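Local coordinates for protein tyrosyl-tRNA synthetase (Pyrococcus horikoshii, PDB 2CYC) that catalyses the ATP-dependent activation of tyrosine and its transfer to the acceptor end of tRNA(Tyr), working as a homodimeric class I aminoacyl-tRNA synthetase, at residues W131-D136 with Q172-F177; Y206-I209 with E214-K217; S77-K82 with L166-M171. All blocks are in the same frame, centred on the assembly; numbering follows the deposited sequence.

Interaction 1: residues W131-D136 with Q172-F177; sequences WQTVID and QVADIF. With TYR (tyrosine), chain C.
Val134 and Ala174 bring the backbones of helices 128-138 and 164-178 together, their CA atoms 5.4 Å apart. The small side chain of Ala174 is consistent with so close an approach. Ala174 CB points at helix 128-138 and meets two methyls there, Val134 CG2 at 3.6 Å and Thr133 CG2 at 4.1 Å. The valine torsion (chi1 165°) swings CG1 anti to the backbone N and leaves CG2 beside that nitrogen to make the closer touch. Thr133 gives only its methyl to this apolar patch; its OG1 is hydrogen-bonded to His207.

Helix 164-178 belongs to the Rossmann-type catalytic domain of class I synthetases and lines the amino acid pocket, whereas helix 128-138 reaches the dimer interface, where the rings of Trp131 and Trp131 of the second subunit stack. Ala174 faces helix 128-138, while Gln172 and Asp175 of the same helix hold the bound tyrosine. Asp175 OD2 accepts a short hydrogen bond of 2.5 Å from the ligand OH, and OD1 is held by Tyr130 OH, which fixes the turn of the carboxylate. The Gln172 side chain leaves the helix with CG anti to the backbone N (chi1 -175°) and runs extended over one face of the ligand ring. Its amide lies almost parallel to that ring, CD being 3.6 Å from the ligand CE1, and OE1 takes a 2.9 Å bond from the ligand N. Shortening this side chain to alanine is likely to cost the ligand N one acceptor and to leave one face of the substrate ring without the amide packed on it. Gln172 NE2, bonded to Gln190 OE1, ties the amide to a second residue of the pocket.

Interaction 2: residues Y206-I209 with E214-K217; sequences YHPI and EKLK
Glu214 meets Ile209 through the backbone, the two carbonyl oxygens lying 3.4 Å apart as a pair of acceptors with no bond between them. At Lys215 the CA comes up to the same Ile209 O, at 3.3 Å, as a CA-H...O contact. The lysine side chain, fully extended beyond CG, runs past Pro208, and its CE lies 4.0 Å from the proline CB; NZ continues to the carbonyl oxygen of Leu204. Leu216 makes the one direct backbone hydrogen bond, from its N to Ile209 O at 2.7 Å and nearly straight (169° at the hydrogen). The return bond is replaced by a water, which accepts from Ile209 N and donates to Leu216 O, 2.8 Å from each. Leu216 CD1 touches Ile209 CG2 at 4.0 Å, the two side chains crossing at about a right angle. Ile209 also packs on Phe177 of helix 164-178, and Leu216 on Leu27 and Ile30 of helix 21-30. Strands 209-211 and 214-223, joined by a tight reversal, form a beta hairpin of the mixed central sheet, in which 214-223 also pairs with strands 15-19 and 183-187.

Interaction 3: residues S77-K82 with L166-M171; sequences SWINDK and LIYPMM. With TYR (tyrosine), chain C.
The ring of Tyr168 has two neighbours at its edge: Ile79 CG2 lies near the ring plane, 4.2 Å from CD1, and the nitrogen of bound tyrosine sits in the plane at the hydroxyl end. Asn80 CB approaches obliquely, 4.1 Å from Tyr168 CE1, and His76 adds an edge-to-face ring contact. With CG anti to the backbone N (chi1 -178°), the ring stands out from helix 164-178 and carries OH into the substrate pocket. There it takes a 2.8 Å hydrogen bond from the ligand N and is also bonded to Glu41 OE2. Asn80 acts one shell further out: ND2 is hydrogen-bonded to the same Glu41 oxygen, while OD1 is engaged by Arg155 NE, so Asn80 probably helps position the Glu41 carboxylate that bonds to Tyr168 OH.

Away from this polar end the contact is apolar. Ile79 CD1 and Met171 SD reach toward each other tip to tip, 3.6 Å apart, the methionine bending at its last torsion (chi3 64°) so that CE also comes near the isoleucine. Helix 74-79 ends here in a Schellman motif: Lys82 N returns to Ser77 O at 2.8 Å, and the N of Asp81, a residue with positive phi, bonds to Trp78 O. Lys165 NZ binds both Ile79 O and the Asp81 carboxylate, tying this helix end to the start of helix 164-178. The short helix follows strand 69-72, in the parallel part of the mixed central sheet; it packs on helix 164-178 through Ile79 and on helix 87-108 through Ser77 and Trp78, while Ile79 also touches Ile135 of the second subunit.

Along the chain, interactions 1 and 3 alternate their segments, and interaction 2 follows both. Helix 164-178 is common to 1 and 3, whose centres are 13 Å apart: its earlier turns face helix 74-79, its later ones helix 128-138, and both contacts touch the bound tyrosine and the second subunit. Trp131 CH2 joins them by packing 3.6 Å from Met171 SD. Interaction 2 lies about 12 Å from interaction 1, centre to centre, linked to it through Thr133, His207 and Phe177; its centre is 24 Å from that of interaction 3, with nearest atoms about 11 Å apart. Substrate pocket, dimer interface and hairpin are connected through helices 128-138 and 164-178, which pack on each other.

Interaction 1: residues W131-D136 with Q172-F177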
loop_
_atom_site.group_PDB
_atom_site.type_symbol
_atom_site.label_atom_id
_atom_site.label_comp_id
_atom_site.label_asym_id
_atom_site.label_seq_id
_atom_site.Cartn_x
_atom_site.Cartn_y
_atom_site.Cartn_z
ATOM N N TRP A 131 -2.986 -0.468 9.514
ATOM C CA TRP A 131 -2.271 -0.837 8.294
ATOM C C TRP A 131 -2.186 -2.341 8.082
ATOM O O TRP A 131 -2.089 -2.821 6.940
ATOM C CB TRP A 131 -0.886 -0.181 8.283
ATOM C CG TRP A 131 -1.027 1.306 8.089
ATOM C CD1 TRP A 131 -1.133 2.262 9.065
ATOM C CD2 TRP A 131 -1.268 1.976 6.849
ATOM N NE1 TRP A 131 -1.439 3.485 8.504
ATOM C CE2 TRP A 131 -1.528 3.335 7.145
ATOM C CE3 TRP A 131 -1.298 1.560 5.517
ATOM C CZ2 TRP A 131 -1.814 4.277 6.151
ATOM C CZ3 TRP A 131 -1.584 2.502 4.526
ATOM C CH2 TRP A 131 -1.836 3.840 4.850
ATOM N N GLN A 132 -2.245 -3.097 9.171
ATOM C CA GLN A 132 -2.208 -4.540 9.031
ATOM C C GLN A 132 -3.496 -4.931 8.302
ATOM O O GLN A 132 -3.520 -5.864 7.500
ATOM C CB GLN A 132 -2.140 -5.209 10.395
ATOM C CG GLN A 132 -2.168 -6.739 10.328
ATOM C CD GLN A 132 -1.873 -7.391 11.665
ATOM O OE1 GLN A 132 -2.337 -6.930 12.709
ATOM N NE2 GLN A 132 -1.106 -8.477 11.639
ATOM N N THR A 133 -4.564 -4.192 8.572
ATOM C CA THR A 133 -5.842 -4.453 7.924
ATOM C C THR A 133 -5.824 -3.931 6.482
ATOM O O THR A 133 -6.489 -4.486 5.612
ATOM C CB THR A 133 -7.003 -3.874 8.774
ATOM O OG1 THR A 133 -7.349 -4.845 9.772
ATOM C CG2 THR A 133 -8.232 -3.550 7.926
ATOM N N VAL A 134 -5.051 -2.886 6.210
ATOM C CA VAL A 134 -4.946 -2.414 4.830
ATOM C C VAL A 134 -4.330 -3.582 4.038
ATOM O O VAL A 134 -4.766 -3.900 2.925
ATOM C CB VAL A 134 -4.018 -1.180 4.691
ATOM C CG1 VAL A 134 -3.659 -0.977 3.221
ATOM C CG2 VAL A 134 -4.720 0.087 5.233
ATOM N N ILE A 135 -3.322 -4.223 4.631
ATOM C CA ILE A 135 -2.651 -5.360 4.000
ATOM C C ILE A 135 -3.620 -6.540 3.842
ATOM O O ILE A 135 -3.716 -7.138 2.774
ATOM C CB ILE A 135 -1.449 -5.865 4.838
ATOM C CG1 ILE A 135 -0.377 -4.777 4.948
ATOM C CG2 ILE A 135 -0.860 -7.124 4.202
ATOM C CD1 ILE A 135 0.158 -4.322 3.624
ATOM N N ASP A 136 -4.323 -6.869 4.922
ATOM C CA ASP A 136 -5.272 -7.980 4.924
ATOM C C ASP A 136 -6.279 -7.844 3.785
ATOM O O ASP A 136 -6.574 -8.805 3.070
ATOM C CB ASP A 136 -6.000 -8.029 6.269
ATOM C CG ASP A 136 -6.876 -9.260 6.416
ATOM O OD1 ASP A 136 -6.512 -10.322 5.861
ATOM O OD2 ASP A 136 -7.916 -9.165 7.102
ATOM N N GLN A 172 -9.392 3.475 1.917
ATOM C CA GLN A 172 -10.806 3.824 2.060
ATOM C C GLN A 172 -11.588 2.607 2.525
ATOM O O GLN A 172 -12.474 2.722 3.380
ATOM C CB GLN A 172 -11.400 4.354 0.739
ATOM C CG GLN A 172 -12.872 4.845 0.871
ATOM C CD GLN A 172 -13.267 5.871 -0.189
ATOM O OE1 GLN A 172 -12.405 6.513 -0.784
ATOM N NE2 GLN A 172 -14.577 6.050 -0.406
ATOM N N VAL A 173 -11.268 1.441 1.975
ATOM C CA VAL A 173 -11.966 0.234 2.399
ATOM C C VAL A 173 -11.612 -0.095 3.855
ATOM O O VAL A 173 -12.491 -0.427 4.656
ATOM C CB VAL A 173 -11.621 -0.951 1.476
ATOM C CG1 VAL A 173 -12.198 -2.242 2.024
ATOM C CG2 VAL A 173 -12.181 -0.679 0.083
ATOM N N ALA A 174 -10.328 0.015 4.194
ATOM C CA ALA A 174 -9.851 -0.252 5.554
ATOM C C ALA A 174 -10.490 0.702 6.567
ATOM O O ALA A 174 -10.808 0.310 7.694
ATOM C CB ALA A 174 -8.314 -0.135 5.607
ATOM N N ASP A 175 -10.683 1.953 6.158
ATOM C CA ASP A 175 -11.308 2.942 7.026
ATOM C C ASP A 175 -12.661 2.433 7.497
ATOM O O ASP A 175 -13.083 2.702 8.626
ATOM C CB ASP A 175 -11.541 4.265 6.286
ATOM C CG ASP A 175 -10.259 4.960 5.908
ATOM O OD1 ASP A 175 -9.225 4.702 6.557
ATOM O OD2 ASP A 175 -10.297 5.779 4.972
ATOM N N ILE A 176 -13.350 1.715 6.615
ATOM C CA ILE A 176 -14.661 1.191 6.951
ATOM C C ILE A 176 -14.585 0.114 8.030
ATOM O O ILE A 176 -15.248 0.201 9.069
ATOM C CB ILE A 176 -15.373 0.614 5.685
ATOM C CG1 ILE A 176 -15.793 1.768 4.764
ATOM C CG2 ILE A 176 -16.578 -0.243 6.097
ATOM C CD1 ILE A 176 -16.255 1.343 3.377
ATOM N N PHE A 177 -13.759 -0.894 7.798
ATOM C CA PHE A 177 -13.661 -1.986 8.752
ATOM C C PHE A 177 -12.986 -1.633 10.060
ATOM O O PHE A 177 -13.400 -2.107 11.111
ATOM C CB PHE A 177 -12.995 -3.180 8.073
ATOM C CG PHE A 177 -13.830 -3.745 6.967
ATOM C CD1 PHE A 177 -14.960 -4.517 7.260
ATOM C CD2 PHE A 177 -13.569 -3.415 5.644
ATOM C CE1 PHE A 177 -15.823 -4.943 6.246
ATOM C CE2 PHE A 177 -14.428 -3.834 4.616
ATOM C CZ PHE A 177 -15.559 -4.598 4.921
HETATM N N TYR C . -12.684 9.254 -1.670
HETATM C CA TYR C . -13.569 10.246 -0.988
HETATM C C TYR C . -13.769 11.478 -1.868
HETATM O O TYR C . -13.073 11.586 -2.901
HETATM C CB TYR C . -12.958 10.660 0.360
HETATM C CG TYR C . -12.863 9.522 1.358
HETATM C CD1 TYR C . -14.007 8.860 1.803
HETATM C CD2 TYR C . -11.626 9.106 1.859
HETATM C CE1 TYR C . -13.921 7.801 2.725
HETATM C CE2 TYR C . -11.530 8.064 2.780
HETATM C CZ TYR C . -12.675 7.412 3.206
HETATM O OH TYR C . -12.569 6.370 4.111
HETATM O OXT TYR C . -14.614 12.322 -1.513
#

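Interaction 2: residues Y206-I209 with E214-K217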
loop_
_atom_site.group_PDB
_atom_site.type_symbol
_atom_site.label_atom_id
_atom_site.label_comp_id
_atom_site.label_asym_id
_atom_site.label_seq_id
_atom_site.Cartn_x
_atom_site.Cartn_y
_atom_site.Cartn_z
ATOM N N TYR A 206 -8.500 -9.379 10.717
ATOM C CA TYR A 206 -8.290 -8.504 11.866
ATOM C C TYR A 206 -9.421 -7.545 12.187
ATOM O O TYR A 206 -9.698 -7.279 13.361
ATOM C CB TYR A 206 -6.977 -7.741 11.691
ATOM C CG TYR A 206 -5.821 -8.678 11.434
ATOM C CD1 TYR A 206 -5.408 -8.960 10.138
ATOM C CD2 TYR A 206 -5.182 -9.335 12.492
ATOM C CE1 TYR A 206 -4.389 -9.872 9.887
ATOM C CE2 TYR A 206 -4.157 -10.259 12.253
ATOM C CZ TYR A 206 -3.769 -10.520 10.949
ATOM O OH TYR A 206 -2.764 -11.424 10.703
ATOM N N HIS A 207 -10.079 -7.018 11.161
ATOM C CA HIS A 207 -11.186 -6.120 11.435
ATOM C C HIS A 207 -12.515 -6.450 10.770
ATOM O O HIS A 207 -13.163 -5.589 10.181
ATOM C CB HIS A 207 -10.786 -4.668 11.163
ATOM C CG HIS A 207 -9.800 -4.139 12.156
ATOM N ND1 HIS A 207 -8.437 -4.281 12.000
ATOM C CD2 HIS A 207 -9.982 -3.566 13.370
ATOM C CE1 HIS A 207 -7.821 -3.819 13.076
ATOM N NE2 HIS A 207 -8.737 -3.381 13.922
ATOM N N PRO A 208 -12.928 -7.721 10.837
ATOM C CA PRO A 208 -14.221 -8.024 10.219
ATOM C C PRO A 208 -15.260 -7.412 11.168
ATOM O O PRO A 208 -14.920 -6.992 12.267
ATOM C CB PRO A 208 -14.270 -9.552 10.233
ATOM C CG PRO A 208 -13.456 -9.908 11.470
ATOM C CD PRO A 208 -12.276 -8.941 11.353
ATOM N N ILE A 209 -16.509 -7.336 10.739
ATOM C CA ILE A 209 -17.560 -6.804 11.591
ATOM C C ILE A 209 -18.271 -8.048 12.122
ATOM O O ILE A 209 -18.960 -8.744 11.375
ATOM C CB ILE A 209 -18.531 -5.921 10.779
ATOM C CG1 ILE A 209 -17.751 -4.740 10.182
ATOM C CG2 ILE A 209 -19.675 -5.442 11.672
ATOM C CD1 ILE A 209 -18.566 -3.807 9.325
ATOM N N GLU A 214 -21.374 -13.867 13.807
ATOM C CA GLU A 214 -21.378 -13.768 12.352
ATOM C C GLU A 214 -20.626 -12.567 11.782
ATOM O O GLU A 214 -20.672 -11.462 12.336
ATOM C CB GLU A 214 -22.821 -13.747 11.835
ATOM C CG GLU A 214 -23.626 -14.995 12.187
ATOM C CD GLU A 214 -23.099 -16.259 11.517
ATOM O OE1 GLU A 214 -23.632 -17.348 11.811
ATOM O OE2 GLU A 214 -22.161 -16.167 10.694
ATOM N N LYS A 215 -19.931 -12.795 10.670
ATOM C CA LYS A 215 -19.209 -11.723 10.004
ATOM C C LYS A 215 -20.228 -11.025 9.117
ATOM O O LYS A 215 -20.859 -11.652 8.268
ATOM C CB LYS A 215 -18.058 -12.274 9.158
ATOM C CG LYS A 215 -16.843 -12.681 9.982
ATOM C CD LYS A 215 -15.683 -13.124 9.092
ATOM C CE LYS A 215 -14.476 -13.530 9.926
ATOM N NZ LYS A 215 -13.309 -13.874 9.064
ATOM N N LEU A 216 -20.388 -9.727 9.327
ATOM C CA LEU A 216 -21.353 -8.950 8.573
ATOM C C LEU A 216 -20.752 -8.199 7.399
ATOM O O LEU A 216 -19.546 -7.994 7.323
ATOM C CB LEU A 216 -22.029 -7.929 9.487
ATOM C CG LEU A 216 -22.686 -8.411 10.775
ATOM C CD1 LEU A 216 -23.243 -7.192 11.514
ATOM C CD2 LEU A 216 -23.792 -9.425 10.462
ATOM N N LYS A 217 -21.628 -7.795 6.488
ATOM C CA LYS A 217 -21.249 -7.007 5.332
ATOM C C LYS A 217 -21.827 -5.626 5.607
ATOM O O LYS A 217 -22.989 -5.497 5.988
ATOM C CB LYS A 217 -21.868 -7.569 4.050
ATOM C CG LYS A 217 -21.275 -8.903 3.625
ATOM C CD LYS A 217 -21.910 -9.433 2.353
ATOM C CE LYS A 217 -21.326 -10.801 2.004
ATOM N NZ LYS A 217 -21.844 -11.361 0.723
HETATM O O HOH W 1 -16.927 -8.397 8.191
#

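Interaction 3: residues S77-K82 with L166-M171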
loop_
_atom_site.group_PDB
_atom_site.type_symbol
_atom_site.label_atom_id
_atom_site.label_comp_id
_atom_site.label_asym_id
_atom_site.label_seq_id
_atom_site.Cartn_x
_atom_site.Cartn_y
_atom_site.Cartn_z
ATOM N N SER A 77 -6.070 13.028 1.304
ATOM C CA SER A 77 -5.991 14.274 0.544
ATOM C C SER A 77 -4.542 14.604 0.208
ATOM O O SER A 77 -4.250 15.153 -0.853
ATOM C CB SER A 77 -6.612 15.426 1.345
ATOM O OG SER A 77 -7.966 15.157 1.651
ATOM N N TRP A 78 -3.645 14.279 1.133
ATOM C CA TRP A 78 -2.214 14.501 0.950
ATOM C C TRP A 78 -1.754 13.632 -0.231
ATOM O O TRP A 78 -1.051 14.093 -1.134
ATOM C CB TRP A 78 -1.496 14.120 2.251
ATOM C CG TRP A 78 -0.021 13.822 2.146
ATOM C CD1 TRP A 78 0.923 14.529 1.448
ATOM C CD2 TRP A 78 0.678 12.751 2.798
ATOM N NE1 TRP A 78 2.168 13.962 1.629
ATOM C CE2 TRP A 78 2.047 12.870 2.451
ATOM C CE3 TRP A 78 0.278 11.699 3.647
ATOM C CZ2 TRP A 78 3.026 11.973 2.919
ATOM C CZ3 TRP A 78 1.246 10.808 4.117
ATOM C CH2 TRP A 78 2.612 10.952 3.748
ATOM N N ILE A 79 -2.181 12.375 -0.219
ATOM C CA ILE A 79 -1.854 11.427 -1.278
ATOM C C ILE A 79 -2.417 11.912 -2.608
ATOM O O ILE A 79 -1.765 11.812 -3.654
ATOM C CB ILE A 79 -2.463 10.041 -0.974
ATOM C CG1 ILE A 79 -1.640 9.344 0.112
ATOM C CG2 ILE A 79 -2.559 9.212 -2.253
ATOM C CD1 ILE A 79 -2.246 8.021 0.568
ATOM N N ASN A 80 -3.630 12.452 -2.558
ATOM C CA ASN A 80 -4.282 12.920 -3.768
ATOM C C ASN A 80 -3.881 14.335 -4.189
ATOM O O ASN A 80 -4.558 14.964 -4.997
ATOM C CB ASN A 80 -5.808 12.806 -3.617
ATOM C CG ASN A 80 -6.498 12.611 -4.952
ATOM O OD1 ASN A 80 -5.849 12.263 -5.939
ATOM N ND2 ASN A 80 -7.814 12.818 -4.991
ATOM N N ASP A 81 -2.775 14.822 -3.633
ATOM C CA ASP A 81 -2.233 16.146 -3.945
ATOM C C ASP A 81 -3.144 17.353 -3.713
ATOM O O ASP A 81 -3.087 18.321 -4.466
ATOM C CB ASP A 81 -1.738 16.180 -5.394
ATOM C CG ASP A 81 -0.673 15.136 -5.667
ATOM O OD1 ASP A 81 0.284 15.040 -4.866
ATOM O OD2 ASP A 81 -0.790 14.418 -6.680
ATOM N N LYS A 82 -3.966 17.321 -2.672
ATOM C CA LYS A 82 -4.842 18.459 -2.421
ATOM C C LYS A 82 -4.092 19.522 -1.648
ATOM O O LYS A 82 -3.148 19.217 -0.914
ATOM C CB LYS A 82 -6.085 18.028 -1.639
ATOM C CG LYS A 82 -6.955 17.025 -2.377
ATOM C CD LYS A 82 -7.271 17.497 -3.787
ATOM C CE LYS A 82 -8.236 16.545 -4.465
ATOM N NZ LYS A 82 -8.334 16.848 -5.915
ATOM N N LEU A 166 -2.542 4.470 -5.625
ATOM C CA LEU A 166 -3.143 3.137 -5.724
ATOM C C LEU A 166 -3.417 2.602 -4.312
ATOM O O LEU A 166 -4.279 1.749 -4.118
ATOM C CB LEU A 166 -2.208 2.173 -6.467
ATOM C CG LEU A 166 -2.250 2.174 -8.003
ATOM C CD1 LEU A 166 -3.609 1.680 -8.455
ATOM C CD2 LEU A 166 -1.988 3.566 -8.551
ATOM N N ILE A 167 -2.677 3.095 -3.325
ATOM C CA ILE A 167 -2.905 2.646 -1.951
ATOM C C ILE A 167 -4.206 3.263 -1.412
ATOM O O ILE A 167 -4.955 2.629 -0.664
ATOM C CB ILE A 167 -1.716 3.044 -1.041
ATOM C CG1 ILE A 167 -0.436 2.359 -1.543
ATOM C CG2 ILE A 167 -2.010 2.659 0.420
ATOM C CD1 ILE A 167 0.818 2.803 -0.817
ATOM N N TYR A 168 -4.474 4.500 -1.815
ATOM C CA TYR A 168 -5.670 5.248 -1.398
ATOM C C TYR A 168 -6.984 4.431 -1.357
ATOM O O TYR A 168 -7.688 4.417 -0.346
ATOM C CB TYR A 168 -5.815 6.477 -2.322
ATOM C CG TYR A 168 -6.965 7.442 -2.046
ATOM C CD1 TYR A 168 -6.723 8.808 -1.933
ATOM C CD2 TYR A 168 -8.292 7.007 -1.996
ATOM C CE1 TYR A 168 -7.761 9.722 -1.785
ATOM C CE2 TYR A 168 -9.344 7.917 -1.848
ATOM C CZ TYR A 168 -9.066 9.274 -1.744
ATOM O OH TYR A 168 -10.087 10.190 -1.592
ATOM N N PRO A 169 -7.327 3.728 -2.440
ATOM C CA PRO A 169 -8.586 2.971 -2.374
ATOM C C PRO A 169 -8.602 1.872 -1.304
ATOM O O PRO A 169 -9.642 1.576 -0.719
ATOM C CB PRO A 169 -8.730 2.411 -3.792
ATOM C CG PRO A 169 -7.938 3.406 -4.641
ATOM C CD PRO A 169 -6.722 3.624 -3.777
ATOM N N MET A 170 -7.454 1.252 -1.061
ATOM C CA MET A 170 -7.393 0.205 -0.057
ATOM C C MET A 170 -7.518 0.832 1.334
ATOM O O MET A 170 -8.015 0.208 2.272
ATOM C CB MET A 170 -6.089 -0.593 -0.210
ATOM C CG MET A 170 -6.023 -1.360 -1.535
ATOM S SD MET A 170 -7.343 -2.603 -1.730
ATOM C CE MET A 170 -8.649 -1.639 -2.574
ATOM N N MET A 171 -7.075 2.077 1.460
ATOM C CA MET A 171 -7.190 2.784 2.729
ATOM C C MET A 171 -8.666 3.123 2.978
ATOM O O MET A 171 -9.139 3.061 4.115
ATOM C CB MET A 171 -6.366 4.077 2.698
ATOM C CG MET A 171 -4.861 3.878 2.795
ATOM S SD MET A 171 -3.977 5.404 2.379
ATOM C CE MET A 171 -4.539 6.502 3.727
HETATM N N TYR C . -12.684 9.254 -1.670
HETATM C CA TYR C . -13.569 10.246 -0.988
HETATM C C TYR C . -13.769 11.478 -1.868
HETATM O O TYR C . -13.073 11.586 -2.901
HETATM C CB TYR C . -12.958 10.660 0.360
HETATM C CG TYR C . -12.863 9.522 1.358
HETATM C CD1 TYR C . -14.007 8.860 1.803
HETATM C CD2 TYR C . -11.626 9.106 1.859
HETATM C CE1 TYR C . -13.921 7.801 2.725
HETATM C CE2 TYR C . -11.530 8.064 2.780
HETATM C CZ TYR C . -12.675 7.412 3.206
HETATM O OH TYR C . -12.569 6.370 4.111
HETATM O OXT TYR C . -14.614 12.322 -1.513
#